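Local coordinates for Lmo0135 protein (Listeria monocytogenes EGD-e, PDB 5ISU), which probably binds peptides outside the cell membrane and delivers them to an ABC transporter, as a member of the family 5 extracellular solute-binding proteins, at residues L412-A417 against D428-W433; S422-K427 against N454-D459; A141-N146 against G403-A408; L258-F263 against A460-I465. All coordinates share one frame; numbering follows the deposited sequence.

Overall arrangement
Interactions 1, 2 and 4 touch one another. Interactions 1 and 2 lie side by side, their centres about 8 Å apart, where the loop ahead of helix 427-438 meets that helix and helix 442-458. Interaction 4, about 11 Å from interaction 2 between centres, is the strand pair that follows helix 442-458: S422 OG and V461 O, 3.0 Å apart, join the two, while Y413 of interaction 1 reaches I462. Interaction 3, where the start of the same long loop meets the remote segment 141-146, is linked to interaction 1 through W433 on P406; its nearest atoms are about 10 Å from interaction 2 and about 9 Å from interaction 4. No ligand marks a pocket among them.

Interaction 1: L412-A417 against D428-W433; sequences LYLSDA and DLDALW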
loop_
_atom_site.group_PDB
_atom_site.type_symbol
_atom_site.label_atom_id
_atom_site.label_comp_id
_atom_site.label_asym_id
_atom_site.label_seq_id
_atom_site.Cartn_x
_atom_site.Cartn_y
_atom_site.Cartn_z
ATOM N N LEU A 412 -0.673 -11.224 7.708
ATOM C CA LEU A 412 -0.663 -10.428 8.939
ATOM C C LEU A 412 -1.483 -11.088 10.046
ATOM O O LEU A 412 -1.425 -10.642 11.194
ATOM C CB LEU A 412 -1.264 -9.042 8.675
ATOM C CG LEU A 412 -0.518 -8.111 7.724
ATOM C CD1 LEU A 412 -1.492 -7.221 6.969
ATOM C CD2 LEU A 412 0.517 -7.291 8.472
ATOM N N TYR A 413 -2.270 -12.111 9.711
ATOM C CA TYR A 413 -3.144 -12.753 10.735
ATOM C C TYR A 413 -3.138 -14.289 10.847
ATOM O O TYR A 413 -3.726 -14.827 11.801
ATOM C CB TYR A 413 -4.577 -12.226 10.571
ATOM C CG TYR A 413 -4.617 -10.737 10.728
ATOM C CD1 TYR A 413 -4.495 -10.170 11.983
ATOM C CD2 TYR A 413 -4.708 -9.893 9.631
ATOM C CE1 TYR A 413 -4.485 -8.803 12.164
ATOM C CE2 TYR A 413 -4.700 -8.506 9.793
ATOM C CZ TYR A 413 -4.594 -7.971 11.071
ATOM O OH TYR A 413 -4.575 -6.617 11.301
ATOM N N LEU A 414 -2.510 -14.995 9.899
ATOM C CA LEU A 414 -2.419 -16.478 10.001
ATOM C C LEU A 414 -1.436 -16.836 11.115
ATOM O O LEU A 414 -0.483 -16.096 11.363
ATOM C CB LEU A 414 -1.967 -17.131 8.680
ATOM C CG LEU A 414 -2.927 -17.100 7.481
ATOM C CD1 LEU A 414 -2.208 -17.512 6.200
ATOM C CD2 LEU A 414 -4.140 -17.989 7.722
ATOM N N SER A 415 -1.662 -17.967 11.774
ATOM C CA SER A 415 -0.780 -18.411 12.873
ATOM C C SER A 415 0.694 -18.432 12.493
ATOM O O SER A 415 1.537 -17.980 13.264
ATOM C CB SER A 415 -1.172 -19.813 13.362
ATOM O OG SER A 415 -2.478 -19.826 13.899
ATOM N N ASP A 416 0.976 -18.934 11.288
ATOM C CA ASP A 416 2.338 -19.086 10.761
ATOM C C ASP A 416 2.884 -17.877 9.997
ATOM O O ASP A 416 4.039 -17.896 9.565
ATOM C CB ASP A 416 2.361 -20.260 9.764
ATOM C CG ASP A 416 1.728 -21.519 10.314
ATOM O OD1 ASP A 416 1.383 -21.558 11.520
ATOM O OD2 ASP A 416 1.568 -22.478 9.529
ATOM N N ALA A 417 2.074 -16.840 9.819
ATOM C CA ALA A 417 2.494 -15.712 8.996
ATOM C C ALA A 417 3.666 -14.905 9.571
ATOM O O ALA A 417 3.741 -14.683 10.784
ATOM C CB ALA A 417 1.316 -14.803 8.714
ATOM N N ASP A 428 -9.193 -22.110 14.002
ATOM C CA ASP A 428 -10.531 -21.929 13.422
ATOM C C ASP A 428 -10.567 -20.715 12.511
ATOM O O ASP A 428 -11.108 -20.789 11.418
ATOM C CB ASP A 428 -11.603 -21.784 14.502
ATOM C CG ASP A 428 -11.924 -23.104 15.201
ATOM O OD1 ASP A 428 -11.331 -24.147 14.854
ATOM O OD2 ASP A 428 -12.799 -23.100 16.096
ATOM N N LEU A 429 -9.975 -19.609 12.953
ATOM C CA LEU A 429 -9.962 -18.395 12.136
ATOM C C LEU A 429 -9.156 -18.625 10.870
ATOM O O LEU A 429 -9.521 -18.137 9.810
ATOM C CB LEU A 429 -9.377 -17.212 12.897
ATOM C CG LEU A 429 -9.352 -15.891 12.118
ATOM C CD1 LEU A 429 -10.771 -15.454 11.773
ATOM C CD2 LEU A 429 -8.639 -14.820 12.916
ATOM N N ASP A 430 -8.051 -19.355 11.002
ATOM C CA ASP A 430 -7.205 -19.678 9.854
ATOM C C ASP A 430 -7.965 -20.511 8.804
ATOM O O ASP A 430 -7.722 -20.349 7.609
ATOM C CB ASP A 430 -5.891 -20.358 10.297
ATOM C CG ASP A 430 -4.930 -19.385 11.051
ATOM O OD1 ASP A 430 -5.312 -18.222 11.349
ATOM O OD2 ASP A 430 -3.784 -19.795 11.349
ATOM N N ALA A 431 -8.903 -21.351 9.252
ATOM C CA ALA A 431 -9.734 -22.160 8.332
ATOM C C ALA A 431 -10.665 -21.250 7.526
ATOM O O ALA A 431 -10.923 -21.517 6.350
ATOM C CB ALA A 431 -10.536 -23.226 9.089
ATOM N N LEU A 432 -11.163 -20.187 8.170
ATOM C CA LEU A 432 -11.994 -19.185 7.489
ATOM C C LEU A 432 -11.179 -18.437 6.417
ATOM O O LEU A 432 -11.662 -18.237 5.300
ATOM C CB LEU A 432 -12.606 -18.178 8.480
ATOM C CG LEU A 432 -13.844 -18.631 9.267
ATOM C CD1 LEU A 432 -14.148 -17.667 10.405
ATOM C CD2 LEU A 432 -15.055 -18.787 8.345
ATOM N N TRP A 433 -9.958 -18.020 6.766
ATOM C CA TRP A 433 -9.087 -17.345 5.802
ATOM C C TRP A 433 -8.957 -18.202 4.559
ATOM O O TRP A 433 -9.218 -17.725 3.461
ATOM C CB TRP A 433 -7.689 -17.055 6.356
ATOM C CG TRP A 433 -7.557 -15.855 7.301
ATOM C CD1 TRP A 433 -7.322 -15.889 8.653
ATOM C CD2 TRP A 433 -7.602 -14.464 6.946
ATOM N NE1 TRP A 433 -7.217 -14.617 9.144
ATOM C CE2 TRP A 433 -7.386 -13.724 8.123
ATOM C CE3 TRP A 433 -7.785 -13.773 5.743
ATOM C CZ2 TRP A 433 -7.377 -12.312 8.138
ATOM C CZ3 TRP A 433 -7.776 -12.384 5.762
ATOM C CH2 TRP A 433 -7.567 -11.671 6.951
#
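Y413 opens the contact by laying its CB against the indole of W433, 3.7 Å from CZ2. The two aromatic side chains cross at a slant rather than stack, and the phenol end turns away from the helix, where its hydroxyl bonds to that of Y400. The indole NE1, 3.8 Å from Y413 CB, is buried here without a polar partner. L414 comes next and uses one branch: CD2 sits 3.9 Å from W433 CB and 3.7 Å from D430 CG, so a single methyl spans one turn of helix 427-438. S415 supplies the polar part of the contact. Its backbone N-H points almost straight (168°) at D430 OD2, 2.8 Å away, and arrives on the syn side of the carboxylate. Its hydroxyl donates to the same oxygen over 2.9 Å from above the carboxylate plane. With chi1 at -63° the S415 OG lies beside its own backbone N, which lets both donors close on one acceptor. Two donors on OD2 hold that side of the carboxylate and probably favour its charged form. Beyond S415 the chain turns off: A417 N bonds back to L414 O, 3.1 Å away, and N420 also reaches that carbonyl. The motif is a type I beta turn, L414 to A417, whose second residue is tied by backbone and side chain to a helical aspartate.

Interaction 2: S422-K427 against N454-D459; sequences SNYHNK and NTIADD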
loop_
_atom_site.group_PDB
_atom_site.type_symbol
_atom_site.label_atom_id
_atom_site.label_comp_id
_atom_site.label_asym_id
_atom_site.label_seq_id
_atom_site.Cartn_x
_atom_site.Cartn_y
_atom_site.Cartn_z
ATOM N N SER A 422 1.066 -9.538 16.302
ATOM C CA SER A 422 0.396 -9.844 17.550
ATOM C C SER A 422 0.678 -11.288 18.028
ATOM O O SER A 422 0.431 -11.603 19.185
ATOM C CB SER A 422 -1.110 -9.625 17.389
ATOM O OG SER A 422 -1.412 -8.297 16.959
ATOM N N ASN A 423 1.195 -12.143 17.138
ATOM C CA ASN A 423 1.494 -13.560 17.440
ATOM C C ASN A 423 0.230 -14.317 17.908
ATOM O O ASN A 423 0.296 -15.213 18.763
ATOM C CB ASN A 423 2.641 -13.687 18.458
ATOM C CG ASN A 423 3.932 -13.067 17.963
ATOM O OD1 ASN A 423 4.491 -13.503 16.970
ATOM N ND2 ASN A 423 4.430 -12.059 18.682
ATOM N N TYR A 424 -0.898 -13.953 17.297
ATOM C CA TYR A 424 -2.220 -14.527 17.572
ATOM C C TYR A 424 -2.402 -15.859 16.841
ATOM O O TYR A 424 -2.334 -15.918 15.615
ATOM C CB TYR A 424 -3.271 -13.509 17.129
ATOM C CG TYR A 424 -4.726 -13.919 17.183
ATOM C CD1 TYR A 424 -5.391 -14.067 18.399
ATOM C CD2 TYR A 424 -5.467 -14.057 16.013
ATOM C CE1 TYR A 424 -6.737 -14.389 18.440
ATOM C CE2 TYR A 424 -6.810 -14.383 16.052
ATOM C CZ TYR A 424 -7.439 -14.543 17.261
ATOM O OH TYR A 424 -8.775 -14.868 17.293
ATOM N N HIS A 425 -2.639 -16.924 17.602
ATOM C CA HIS A 425 -2.789 -18.266 17.034
ATOM C C HIS A 425 -4.202 -18.805 17.230
ATOM O O HIS A 425 -4.598 -19.163 18.345
ATOM C CB HIS A 425 -1.750 -19.212 17.641
ATOM C CG HIS A 425 -0.362 -18.655 17.629
ATOM N ND1 HIS A 425 0.283 -18.290 16.464
ATOM C CD2 HIS A 425 0.506 -18.400 18.634
ATOM C CE1 HIS A 425 1.485 -17.824 16.754
ATOM N NE2 HIS A 425 1.648 -17.887 18.063
ATOM N N ASN A 426 -4.947 -18.869 16.128
ATOM C CA ASN A 426 -6.322 -19.346 16.133
ATOM C C ASN A 426 -6.612 -20.186 14.874
ATOM O O ASN A 426 -6.919 -19.630 13.808
ATOM C CB ASN A 426 -7.254 -18.129 16.211
ATOM C CG ASN A 426 -8.726 -18.503 16.188
ATOM O OD1 ASN A 426 -9.106 -19.654 15.895
ATOM N ND2 ASN A 426 -9.574 -17.526 16.480
ATOM N N LYS A 427 -6.522 -21.517 15.020
ATOM C CA LYS A 427 -6.779 -22.468 13.920
ATOM C C LYS A 427 -8.135 -22.307 13.229
ATOM O O LYS A 427 -8.221 -22.406 12.013
ATOM C CB LYS A 427 -6.642 -23.931 14.379
ATOM C CG LYS A 427 -5.239 -24.509 14.366
ATOM C CD LYS A 427 -5.319 -26.020 14.624
ATOM C CE LYS A 427 -4.007 -26.766 14.398
ATOM N NZ LYS A 427 -2.934 -26.346 15.340
ATOM N N ASN A 454 -15.230 -9.625 12.316
ATOM C CA ASN A 454 -15.856 -9.752 13.630
ATOM C C ASN A 454 -15.002 -10.503 14.644
ATOM O O ASN A 454 -14.890 -10.055 15.783
ATOM C CB ASN A 454 -17.263 -10.350 13.516
ATOM C CG ASN A 454 -18.292 -9.297 13.139
ATOM O OD1 ASN A 454 -18.905 -9.339 12.075
ATOM N ND2 ASN A 454 -18.423 -8.301 13.990
ATOM N N THR A 455 -14.351 -11.596 14.238
ATOM C CA THR A 455 -13.521 -12.356 15.186
ATOM C C THR A 455 -12.307 -11.546 15.632
ATOM O O THR A 455 -12.001 -11.488 16.821
ATOM C CB THR A 455 -13.058 -13.700 14.619
ATOM O OG1 THR A 455 -14.193 -14.443 14.152
ATOM C CG2 THR A 455 -12.321 -14.519 15.686
ATOM N N ILE A 456 -11.628 -10.905 14.689
ATOM C CA ILE A 456 -10.471 -10.071 15.024
ATOM C C ILE A 456 -10.850 -8.949 16.003
ATOM O O ILE A 456 -10.108 -8.669 16.971
ATOM C CB ILE A 456 -9.823 -9.470 13.742
ATOM C CG1 ILE A 456 -9.155 -10.575 12.894
ATOM C CG2 ILE A 456 -8.813 -8.377 14.080
ATOM C CD1 ILE A 456 -8.078 -11.371 13.605
ATOM N N ALA A 457 -11.983 -8.299 15.746
ATOM C CA ALA A 457 -12.448 -7.215 16.608
ATOM C C ALA A 457 -12.870 -7.774 17.965
ATOM O O ALA A 457 -12.457 -7.266 18.992
ATOM C CB ALA A 457 -13.598 -6.449 15.959
ATOM N N ASP A 458 -13.673 -8.834 17.963
ATOM C CA ASP A 458 -14.095 -9.472 19.221
ATOM C C ASP A 458 -12.919 -9.933 20.081
ATOM O O ASP A 458 -12.961 -9.759 21.285
ATOM C CB ASP A 458 -15.021 -10.648 18.964
ATOM C CG ASP A 458 -16.352 -10.228 18.364
ATOM O OD1 ASP A 458 -16.728 -9.048 18.486
ATOM O OD2 ASP A 458 -17.035 -11.091 17.778
ATOM N N ASP A 459 -11.859 -10.469 19.476
ATOM C CA ASP A 459 -10.684 -10.931 20.261
ATOM C C ASP A 459 -9.646 -9.846 20.538
ATOM O O ASP A 459 -8.573 -10.129 21.118
ATOM C CB ASP A 459 -10.010 -12.149 19.603
ATOM C CG ASP A 459 -10.793 -13.436 19.806
ATOM O OD1 ASP A 459 -11.840 -13.389 20.477
ATOM O OD2 ASP A 459 -10.348 -14.498 19.310
#
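Y424 and D459 meet through a short hydrogen bond: the phenol OH donates to D459 OD2 at 2.6 Å. The oxygen lies at the edge of the ring, near its plane, and is approached on the anti side of the carboxylate; ring and carboxylate planes stand 74° apart, the two side chains crossing at about a right angle. Apolar atoms complete this first shell. I456 CD1 comes obliquely to the ring, 4.1 Å from Y424 CE2, and T455 CG2 rests 3.9 Å from the hydroxyl oxygen and 4.1 Å from N426 ND2. The phenol oxygen is in turn an acceptor: N426 ND2 gives it a hydrogen bond of 2.9 Å that is nearly straight (172°) and lies in the plane of the amide. A relay of amide, phenol and carboxylate results, and it sets the rotation of the tyrosine hydroxyl.

Farther out, the N426 end of the relay is firmly tied and the D459 end more weakly. The amide of N426 does two jobs, because its OD1 takes the N-H of L429 and so makes N426 the N-cap of helix 427-438. CG of N426 is anti to the backbone N (chi1 179°), carrying the amide across to the tyrosine. D459 OD1 has a long, weak ion pair with K273, and the carbonyl of D459 accepts from R276. The contact thus joins the beginning of helix 427-438 to the end of helix 442-458, with L429 filling the angle between the two helices and V461, leading into strand 462-475, touching Y424.

Interaction 3: A141-N146 against G403-A408; sequences APAFEN and GNDPDA
A143 and D405 form the close part of this contact. The carboxylate of D405 is set against the alanine, with OD2 3.4 Å from A143 CA and 3.7 Å from its CB; D407 CB touches the same methyl at 4.1 Å. CG of D405 is anti to the backbone N (chi1 -172°), which carries the acid toward the turn A141-F144 while leaving both oxygens engaged in polar bonds of their own. OD1 takes the backbone N-H of D407, 2.7 Å away, through its anti lone pair, and OD2 makes a salt bridge to R445. R445 probably balances the charge of a carboxylate whose other neighbour here is the apolar A143.

The other side is looser and wetter. N146 brings CB to 4.1 Å from D405 CB, and its OD1 lies 3.7 Å from N404 CB, the amide planes 58° apart. Between N146 and N404 the direct touch is only oxygen against carbon, and a water bridges their polar atoms, donating to N146 OD1 at 2.8 Å and accepting from N404 N. N404 OD1 bonds to N309. A type I beta turn, A141 to F144, thus faces an Asx turn at D405: the entry to helix 144-148, whose F144 packs on Y75 and F135 of the five-stranded antiparallel sheet, is joined to the loop after strand 395-400 and, through R445, to helix 442-458.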
loop_
_atom_site.group_PDB
_atom_site.type_symbol
_atom_site.label_atom_id
_atom_site.label_comp_id
_atom_site.label_asym_id
_atom_site.label_seq_id
_atom_site.Cartn_x
_atom_site.Cartn_y
_atom_site.Cartn_z
ATOM N N ALA A 141 -10.099 -19.261 -7.520
ATOM C CA ALA A 141 -9.352 -18.245 -6.736
ATOM C C ALA A 141 -9.852 -16.828 -7.075
ATOM O O ALA A 141 -9.289 -16.159 -7.947
ATOM C CB ALA A 141 -7.856 -18.361 -6.989
ATOM N N PRO A 142 -10.931 -16.378 -6.416
ATOM C CA PRO A 142 -11.506 -15.047 -6.662
ATOM C C PRO A 142 -10.522 -13.874 -6.583
ATOM O O PRO A 142 -10.637 -12.938 -7.371
ATOM C CB PRO A 142 -12.585 -14.921 -5.573
ATOM C CG PRO A 142 -12.349 -16.071 -4.642
ATOM C CD PRO A 142 -11.785 -17.142 -5.495
ATOM N N ALA A 143 -9.539 -13.953 -5.691
ATOM C CA ALA A 143 -8.519 -12.891 -5.555
ATOM C C ALA A 143 -7.671 -12.723 -6.796
ATOM O O ALA A 143 -6.951 -11.738 -6.911
ATOM C CB ALA A 143 -7.600 -13.178 -4.372
ATOM N N PHE A 144 -7.722 -13.684 -7.720
ATOM C CA PHE A 144 -6.904 -13.565 -8.927
ATOM C C PHE A 144 -7.379 -12.409 -9.821
ATOM O O PHE A 144 -6.594 -11.875 -10.592
ATOM C CB PHE A 144 -6.842 -14.876 -9.681
ATOM C CG PHE A 144 -5.909 -14.849 -10.836
ATOM C CD1 PHE A 144 -4.538 -14.791 -10.620
ATOM C CD2 PHE A 144 -6.386 -14.928 -12.140
ATOM C CE1 PHE A 144 -3.651 -14.785 -11.681
ATOM C CE2 PHE A 144 -5.505 -14.924 -13.209
ATOM C CZ PHE A 144 -4.135 -14.848 -12.982
ATOM N N GLU A 145 -8.651 -12.025 -9.713
ATOM C CA GLU A 145 -9.137 -10.856 -10.441
ATOM C C GLU A 145 -8.334 -9.614 -10.033
ATOM O O GLU A 145 -7.986 -8.793 -10.880
ATOM C CB GLU A 145 -10.620 -10.606 -10.181
ATOM C CG GLU A 145 -11.157 -9.333 -10.852
ATOM C CD GLU A 145 -12.678 -9.198 -10.811
ATOM O OE1 GLU A 145 -13.364 -9.977 -10.087
ATOM O OE2 GLU A 145 -13.187 -8.301 -11.520
ATOM N N ASN A 146 -8.042 -9.490 -8.740
ATOM C CA ASN A 146 -7.263 -8.371 -8.224
ATOM C C ASN A 146 -5.821 -8.398 -8.752
ATOM O O ASN A 146 -5.248 -7.344 -9.088
ATOM C CB ASN A 146 -7.239 -8.400 -6.709
ATOM C CG ASN A 146 -6.461 -7.242 -6.117
ATOM O OD1 ASN A 146 -6.846 -6.084 -6.253
ATOM N ND2 ASN A 146 -5.365 -7.554 -5.448
ATOM N N GLY A 403 -4.163 -3.290 -0.287
ATOM C CA GLY A 403 -4.835 -3.642 -1.541
ATOM C C GLY A 403 -6.346 -3.861 -1.391
ATOM O O GLY A 403 -6.902 -3.781 -0.275
ATOM N N ASN A 404 -6.972 -4.173 -2.531
ATOM C CA ASN A 404 -8.423 -4.280 -2.680
ATOM C C ASN A 404 -9.100 -5.615 -2.343
ATOM O O ASN A 404 -10.330 -5.656 -2.303
ATOM C CB ASN A 404 -8.820 -3.860 -4.122
ATOM C CG ASN A 404 -8.472 -2.407 -4.433
ATOM O OD1 ASN A 404 -8.241 -1.592 -3.528
ATOM N ND2 ASN A 404 -8.437 -2.074 -5.720
ATOM N N ASP A 405 -8.327 -6.691 -2.164
ATOM C CA ASP A 405 -8.888 -7.994 -1.830
ATOM C C ASP A 405 -8.404 -8.391 -0.439
ATOM O O ASP A 405 -7.198 -8.364 -0.170
ATOM C CB ASP A 405 -8.550 -9.071 -2.876
ATOM C CG ASP A 405 -9.315 -10.408 -2.620
ATOM O OD1 ASP A 405 -9.012 -11.117 -1.611
ATOM O OD2 ASP A 405 -10.213 -10.760 -3.437
ATOM N N PRO A 406 -9.345 -8.794 0.445
ATOM C CA PRO A 406 -8.964 -9.147 1.815
ATOM C C PRO A 406 -8.026 -10.352 1.937
ATOM O O PRO A 406 -7.396 -10.518 2.966
ATOM C CB PRO A 406 -10.314 -9.416 2.492
ATOM C CG PRO A 406 -11.220 -9.833 1.373
ATOM C CD PRO A 406 -10.786 -9.037 0.193
ATOM N N ASP A 407 -7.914 -11.173 0.905
ATOM C CA ASP A 407 -7.008 -12.346 0.972
ATOM C C ASP A 407 -5.541 -11.926 1.182
ATOM O O ASP A 407 -4.771 -12.649 1.806
ATOM C CB ASP A 407 -7.107 -13.179 -0.294
ATOM C CG ASP A 407 -6.275 -14.462 -0.223
ATOM O OD1 ASP A 407 -6.552 -15.323 0.646
ATOM O OD2 ASP A 407 -5.366 -14.629 -1.065
ATOM N N ALA A 408 -5.161 -10.748 0.690
ATOM C CA ALA A 408 -3.781 -10.286 0.862
ATOM C C ALA A 408 -3.410 -10.049 2.345
ATOM O O ALA A 408 -2.230 -10.063 2.700
ATOM C CB ALA A 408 -3.523 -9.019 0.029
HETATM O O HOH W 1 -5.442 -3.955 -4.986
#

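Interaction 4: L258-F263 against A460-I465; sequences LSYATF and AVIYPI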
loop_
_atom_site.group_PDB
_atom_site.type_symbol
_atom_site.label_atom_id
_atom_site.label_comp_id
_atom_site.label_asym_id
_atom_site.label_seq_id
_atom_site.Cartn_x
_atom_site.Cartn_y
_atom_site.Cartn_z
ATOM N N LEU A 258 -3.977 1.834 7.178
ATOM C CA LEU A 258 -4.481 1.652 8.518
ATOM C C LEU A 258 -3.317 1.885 9.493
ATOM O O LEU A 258 -2.253 1.310 9.334
ATOM C CB LEU A 258 -5.030 0.236 8.750
ATOM C CG LEU A 258 -5.300 -0.063 10.233
ATOM C CD1 LEU A 258 -6.438 0.781 10.802
ATOM C CD2 LEU A 258 -5.555 -1.539 10.500
ATOM N N SER A 259 -3.528 2.749 10.473
ATOM C CA SER A 259 -2.578 2.995 11.564
ATOM C C SER A 259 -3.165 2.185 12.705
ATOM O O SER A 259 -4.367 2.318 12.986
ATOM C CB SER A 259 -2.559 4.469 11.939
ATOM O OG SER A 259 -1.788 4.704 13.112
ATOM N N TYR A 260 -2.356 1.323 13.327
ATOM C CA TYR A 260 -2.844 0.482 14.404
ATOM C C TYR A 260 -1.789 0.108 15.423
ATOM O O TYR A 260 -0.605 0.287 15.198
ATOM C CB TYR A 260 -3.432 -0.795 13.819
ATOM C CG TYR A 260 -2.440 -1.739 13.189
ATOM C CD1 TYR A 260 -1.868 -1.460 11.955
ATOM C CD2 TYR A 260 -2.072 -2.907 13.819
ATOM C CE1 TYR A 260 -0.957 -2.312 11.366
ATOM C CE2 TYR A 260 -1.171 -3.798 13.233
ATOM C CZ TYR A 260 -0.614 -3.493 12.007
ATOM O OH TYR A 260 0.286 -4.353 11.423
ATOM N N ALA A 261 -2.251 -0.417 16.553
ATOM C CA ALA A 261 -1.387 -0.928 17.604
ATOM C C ALA A 261 -1.590 -2.436 17.685
ATOM O O ALA A 261 -2.699 -2.904 17.584
ATOM C CB ALA A 261 -1.743 -0.289 18.919
ATOM N N THR A 262 -0.512 -3.185 17.865
ATOM C CA THR A 262 -0.571 -4.641 17.990
ATOM C C THR A 262 -0.340 -5.020 19.435
ATOM O O THR A 262 0.433 -4.369 20.107
ATOM C CB THR A 262 0.592 -5.310 17.244
ATOM O OG1 THR A 262 1.821 -4.987 17.910
ATOM C CG2 THR A 262 0.682 -4.855 15.806
ATOM N N PHE A 263 -0.972 -6.090 19.907
ATOM C CA PHE A 263 -0.741 -6.586 21.284
ATOM C C PHE A 263 0.053 -7.876 21.144
ATOM O O PHE A 263 -0.441 -8.830 20.544
ATOM C CB PHE A 263 -2.047 -6.829 22.035
ATOM C CG PHE A 263 -2.887 -5.582 22.219
ATOM C CD1 PHE A 263 -2.450 -4.552 23.032
ATOM C CD2 PHE A 263 -4.141 -5.475 21.634
ATOM C CE1 PHE A 263 -3.217 -3.412 23.210
ATOM C CE2 PHE A 263 -4.919 -4.345 21.820
ATOM C CZ PHE A 263 -4.454 -3.313 22.609
ATOM N N ALA A 460 -9.975 -8.610 20.155
ATOM C CA ALA A 460 -9.081 -7.481 20.314
ATOM C C ALA A 460 -7.642 -7.863 20.003
ATOM O O ALA A 460 -6.742 -7.649 20.818
ATOM C CB ALA A 460 -9.205 -6.895 21.711
ATOM N N VAL A 461 -7.444 -8.427 18.816
ATOM C CA VAL A 461 -6.117 -8.857 18.350
ATOM C C VAL A 461 -5.199 -7.655 18.156
ATOM O O VAL A 461 -3.996 -7.714 18.449
ATOM C CB VAL A 461 -6.224 -9.649 17.035
ATOM C CG1 VAL A 461 -4.848 -10.086 16.555
ATOM C CG2 VAL A 461 -7.130 -10.856 17.239
ATOM N N ILE A 462 -5.771 -6.582 17.620
ATOM C CA ILE A 462 -5.065 -5.318 17.450
ATOM C C ILE A 462 -6.027 -4.223 17.884
ATOM O O ILE A 462 -7.141 -4.515 18.292
ATOM C CB ILE A 462 -4.676 -5.062 15.983
ATOM C CG1 ILE A 462 -5.932 -4.948 15.096
ATOM C CG2 ILE A 462 -3.747 -6.163 15.489
ATOM C CD1 ILE A 462 -5.663 -4.349 13.733
ATOM N N TYR A 463 -5.581 -2.980 17.795
ATOM C CA TYR A 463 -6.424 -1.815 18.036
ATOM C C TYR A 463 -6.308 -0.947 16.774
ATOM O O TYR A 463 -5.310 -0.263 16.606
ATOM C CB TYR A 463 -5.996 -1.016 19.275
ATOM C CG TYR A 463 -6.940 0.136 19.569
ATOM C CD1 TYR A 463 -8.090 -0.067 20.304
ATOM C CD2 TYR A 463 -6.700 1.413 19.068
ATOM C CE1 TYR A 463 -8.972 0.963 20.554
ATOM C CE2 TYR A 463 -7.567 2.449 19.313
ATOM C CZ TYR A 463 -8.710 2.220 20.066
ATOM O OH TYR A 463 -9.600 3.253 20.347
ATOM N N PRO A 464 -7.277 -1.043 15.843
ATOM C CA PRO A 464 -7.219 -0.179 14.640
ATOM C C PRO A 464 -7.452 1.264 15.052
ATOM O O PRO A 464 -8.473 1.562 15.634
ATOM C CB PRO A 464 -8.367 -0.687 13.759
ATOM C CG PRO A 464 -8.835 -1.970 14.392
ATOM C CD PRO A 464 -8.460 -1.917 15.836
ATOM N N ILE A 465 -6.495 2.144 14.771
ATOM C CA ILE A 465 -6.609 3.526 15.185
ATOM C C ILE A 465 -7.306 4.384 14.143
ATOM O O ILE A 465 -8.340 4.974 14.417
ATOM C CB ILE A 465 -5.225 4.135 15.472
ATOM C CG1 ILE A 465 -4.505 3.364 16.581
ATOM C CG2 ILE A 465 -5.363 5.601 15.863
ATOM C CD1 ILE A 465 -3.051 3.766 16.746
#
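I462 is one of the large bumps of this pair of strands. It sets CB 3.3 Å from A261 O and sends CD1 to 3.9 Å from Y260 CD2, approaching the phenol ring at a slant. Its CG1 stands between backbone N and carbonyl carbon (chi1 63°), a crowded position that aims the methyl at the tyrosine. L258 and P464 lie side by side, with L258 CD1 3.8 Å from P464 CB; the other leucine branch, CD2, is 4.3 Å from I462 CD1, so L258 and Y260 both border that methyl. On the other face A261 CB meets Y463 CB at 4.3 Å, and the F263 ring closes on the same CB. F263 folds back over the entry to the second strand, its ring edge 3.5 Å from A460 O by way of CD2, and I465 CD1 rests against S259 OG at the far end. Backbone bonds hold the register: A261 and Y463 exchange two, and I465 N donates to S259 O over 2.8 Å. Strand 395-400 flanks 258-263 on its other edge. A460 completes a Schellman motif ending helix 442-458, and the chain then enters an antiparallel strand pair within the mixed sheet of this periplasmic-binding-protein-type fold.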